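PDB 6BWC: polysaccharide biosynthesis protein CapD from Bacillus thuringiensis HD-771, which is an enzyme of CMP-pseudaminic acid biosynthesis, an NADP-binding member of the short-chain dehydrogenase family that probably acts on UDP-N-acetylglucosamine. Local coordinates for residues L24-Q29 against L213-M218. The protein carries 2 engineered substitutions. Sequence-based numbering, arbitrary orientation.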
ATOM      1  N   LEU C  24      -4.484  20.061  26.767  1.00 23.35           N
ATOM      2  CA  LEU C  24      -3.536  21.059  26.231  1.00 22.65           C
ATOM      3  C   LEU C  24      -3.267  22.180  27.202  1.00 22.65           C
ATOM      4  O   LEU C  24      -2.110  22.449  27.527  1.00 22.38           O
ATOM      5  CB  LEU C  24      -4.062  21.667  24.917  1.00 22.04           C
ATOM      6  CG  LEU C  24      -3.317  22.838  24.288  1.00 21.02           C
ATOM      7  CD1 LEU C  24      -1.824  22.546  24.261  1.00 21.45           C
ATOM      8  CD2 LEU C  24      -3.841  23.107  22.887  1.00 20.34           C
ATOM      9  N   SER C  25      -4.336  22.834  27.644  1.00 22.28           N
ATOM     10  CA  SER C  25      -4.207  23.950  28.568  1.00 22.82           C
ATOM     11  C   SER C  25      -3.711  23.496  29.956  1.00 23.27           C
ATOM     12  O   SER C  25      -2.987  24.231  30.621  1.00 24.79           O
ATOM     13  CB  SER C  25      -5.515  24.735  28.664  1.00 22.49           C
ATOM     14  OG  SER C  25      -6.606  23.866  28.879  1.00 23.28           O
ATOM     15  N   ASN C  26      -4.042  22.283  30.379  1.00 23.24           N
ATOM     16  CA  ASN C  26      -3.588  21.821  31.692  1.00 23.83           C
ATOM     17  C   ASN C  26      -2.114  21.519  31.631  1.00 23.01           C
ATOM     18  O   ASN C  26      -1.377  21.943  32.507  1.00 23.16           O
ATOM     19  CB  ASN C  26      -4.403  20.624  32.216  1.00 25.11           C
ATOM     20  CG  ASN C  26      -5.773  21.042  32.810  1.00 26.24           C
ATOM     21  OD1 ASN C  26      -6.054  20.778  33.977  1.00 27.74           O
ATOM     22  ND2 ASN C  26      -6.626  21.683  31.999  1.00 26.39           N
ATOM     23  N   VAL C  27      -1.689  20.838  30.567  1.00 22.11           N
ATOM     24  CA  VAL C  27      -0.269  20.562  30.320  1.00 21.90           C
ATOM     25  C   VAL C  27       0.514  21.854  30.129  1.00 21.48           C
ATOM     26  O   VAL C  27       1.666  21.924  30.506  1.00 20.21           O
ATOM     27  CB  VAL C  27      -0.050  19.566  29.126  1.00 22.24           C
ATOM     28  CG1 VAL C  27       1.352  19.660  28.507  1.00 22.37           C
ATOM     29  CG2 VAL C  27      -0.303  18.133  29.565  1.00 21.63           C
ATOM     30  N   LEU C  28      -0.117  22.867  29.553  1.00 23.02           N
ATOM     31  CA  LEU C  28       0.553  24.156  29.311  1.00 24.76           C
ATOM     32  C   LEU C  28       0.962  24.914  30.583  1.00 26.22           C
ATOM     33  O   LEU C  28       1.947  25.646  30.559  1.00 25.94           O
ATOM     34  CB  LEU C  28      -0.287  25.071  28.382  1.00 24.77           C
ATOM     35  CG  LEU C  28      -0.139  24.880  26.855  1.00 24.54           C
ATOM     36  CD1 LEU C  28      -1.134  25.728  26.076  1.00 24.15           C
ATOM     37  CD2 LEU C  28       1.269  25.188  26.364  1.00 24.92           C
ATOM     38  N   GLN C  29       0.229  24.742  31.682  1.00 28.48           N
ATOM     39  CA  GLN C  29       0.580  25.416  32.941  1.00 30.19           C
ATOM     40  C   GLN C  29       1.767  24.794  33.689  1.00 28.27           C
ATOM     41  O   GLN C  29       2.367  25.472  34.525  1.00 29.29           O
ATOM     42  CB  GLN C  29      -0.640  25.556  33.857  1.00 34.01           C
ATOM     43  CG  GLN C  29      -1.486  26.775  33.511  1.00 38.41           C
ATOM     44  CD  GLN C  29      -2.915  26.667  34.010  1.00 46.10           C
ATOM     45  OE1 GLN C  29      -3.222  25.862  34.905  1.00 51.81           O
ATOM     46  NE2 GLN C  29      -3.810  27.479  33.428  1.00 49.09           N
ATOM     47  N   LEU C 213      -7.944  12.635  35.155  1.00 18.91           N
ATOM     48  CA  LEU C 213      -7.798  11.182  35.061  1.00 18.88           C
ATOM     49  C   LEU C 213      -6.663  10.840  34.104  1.00 18.39           C
ATOM     50  O   LEU C 213      -5.730  10.134  34.474  1.00 17.06           O
ATOM     51  CB  LEU C 213      -9.118  10.541  34.596  1.00 19.47           C
ATOM     52  CG  LEU C 213      -9.158   9.005  34.509  1.00 20.83           C
ATOM     53  CD1 LEU C 213      -8.830   8.382  35.867  1.00 21.07           C
ATOM     54  CD2 LEU C 213     -10.481   8.442  33.966  1.00 21.26           C
ATOM     55  N   THR C 214      -6.745  11.389  32.887  1.00 19.04           N
ATOM     56  CA  THR C 214      -5.758  11.142  31.828  1.00 20.05           C
ATOM     57  C   THR C 214      -4.349  11.640  32.202  1.00 20.21           C
ATOM     58  O   THR C 214      -3.377  10.867  32.169  1.00 19.85           O
ATOM     59  CB  THR C 214      -6.179  11.784  30.478  1.00 21.16           C
ATOM     60  OG1 THR C 214      -7.605  11.730  30.301  1.00 20.98           O
ATOM     61  CG2 THR C 214      -5.500  11.061  29.301  1.00 21.34           C
ATOM     62  N   ILE C 215      -4.252  12.914  32.576  1.00 20.20           N
ATOM     63  CA  ILE C 215      -2.987  13.485  33.052  1.00 20.30           C
ATOM     64  C   ILE C 215      -2.353  12.678  34.228  1.00 22.01           C
ATOM     65  O   ILE C 215      -1.141  12.400  34.187  1.00 21.69           O
ATOM     66  CB  ILE C 215      -3.154  14.998  33.349  1.00 18.92           C
ATOM     67  CG1 ILE C 215      -3.133  15.773  32.043  1.00 17.57           C
ATOM     68  CG2 ILE C 215      -2.050  15.528  34.250  1.00 19.25           C
ATOM     69  CD1 ILE C 215      -3.686  17.171  32.150  1.00 17.21           C
ATOM     70  N   GLU C 216      -3.147  12.291  35.242  1.00 24.37           N
ATOM     71  CA  GLU C 216      -2.639  11.415  36.361  1.00 26.07           C
ATOM     72  C   GLU C 216      -2.053  10.107  35.864  1.00 25.90           C
ATOM     73  O   GLU C 216      -0.933   9.739  36.222  1.00 26.04           O
ATOM     74  CB  GLU C 216      -3.714  11.065  37.399  1.00 26.54           C
ATOM     75  CG  GLU C 216      -3.470  11.701  38.753  1.00 28.55           C
ATOM     76  CD  GLU C 216      -2.519  10.902  39.638  1.00 29.70           C
ATOM     77  OE1 GLU C 216      -2.804   9.713  39.879  1.00 31.03           O
ATOM     78  OE2 GLU C 216      -1.512  11.464  40.133  1.00 30.08           O
ATOM     79  N   ALA C 217      -2.827   9.416  35.035  1.00 25.46           N
ATOM     80  CA  ALA C 217      -2.381   8.166  34.435  1.00 25.26           C
ATOM     81  C   ALA C 217      -1.128   8.362  33.588  1.00 24.52           C
ATOM     82  O   ALA C 217      -0.332   7.452  33.472  1.00 24.40           O
ATOM     83  CB  ALA C 217      -3.498   7.542  33.612  1.00 25.54           C
ATOM     84  N   MET C 218      -0.966   9.545  32.989  1.00 24.17           N
ATOM     85  CA  MET C 218       0.289   9.899  32.295  1.00 23.01           C
ATOM     86  C   MET C 218       1.491   9.854  33.253  1.00 23.43           C
ATOM     87  O   MET C 218       2.529   9.292  32.925  1.00 21.89           O
ATOM     88  CB  MET C 218       0.199  11.305  31.692  1.00 22.09           C
ATOM     89  CG  MET C 218       0.683  11.431  30.263  1.00 21.77           C
ATOM     90  SD  MET C 218       1.923  10.290  29.630  1.00 20.09           S
ATOM     91  CE  MET C 218       1.441  10.430  27.921  1.00 20.88           C
TER
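The CA atoms of Val27 and Ile215, 8.1 Å apart, are the nearest pair between residues 24-29 and 213-218, both of them helical. Ile215 does the bridging: its extended CG1 arm (chi2 163°) carries the terminal methyl across to the other helix, where CD1 lies 3.5 Å from CB of Asn26. The same methyl sits beside the valine, CD1 of Ile215 being 4.4 Å from CG2 of Val27, so a single methyl group meets two consecutive residues. Helix 18-29 follows the first strand of the Rossmann fold, and its start fits the glycine-rich GxGxxG turn of such folds, consistent with the NADP bound there. Helix 207-220 lies beside it on the same face of the central sheet, and the two rest on Phe83 of strand 81-84 through Val27 and through Thr214 and Met218. Asn26 offers Ile215 its aliphatic CB; its amide is engaged within its own helix, where ND2 donates a hydrogen bond to the backbone O of Ser22, one turn earlier. Val27 also packs on Val35 of strand 34-39, and both Val27 and Met218 touch Phe5, in the loop ahead of strand 9-13.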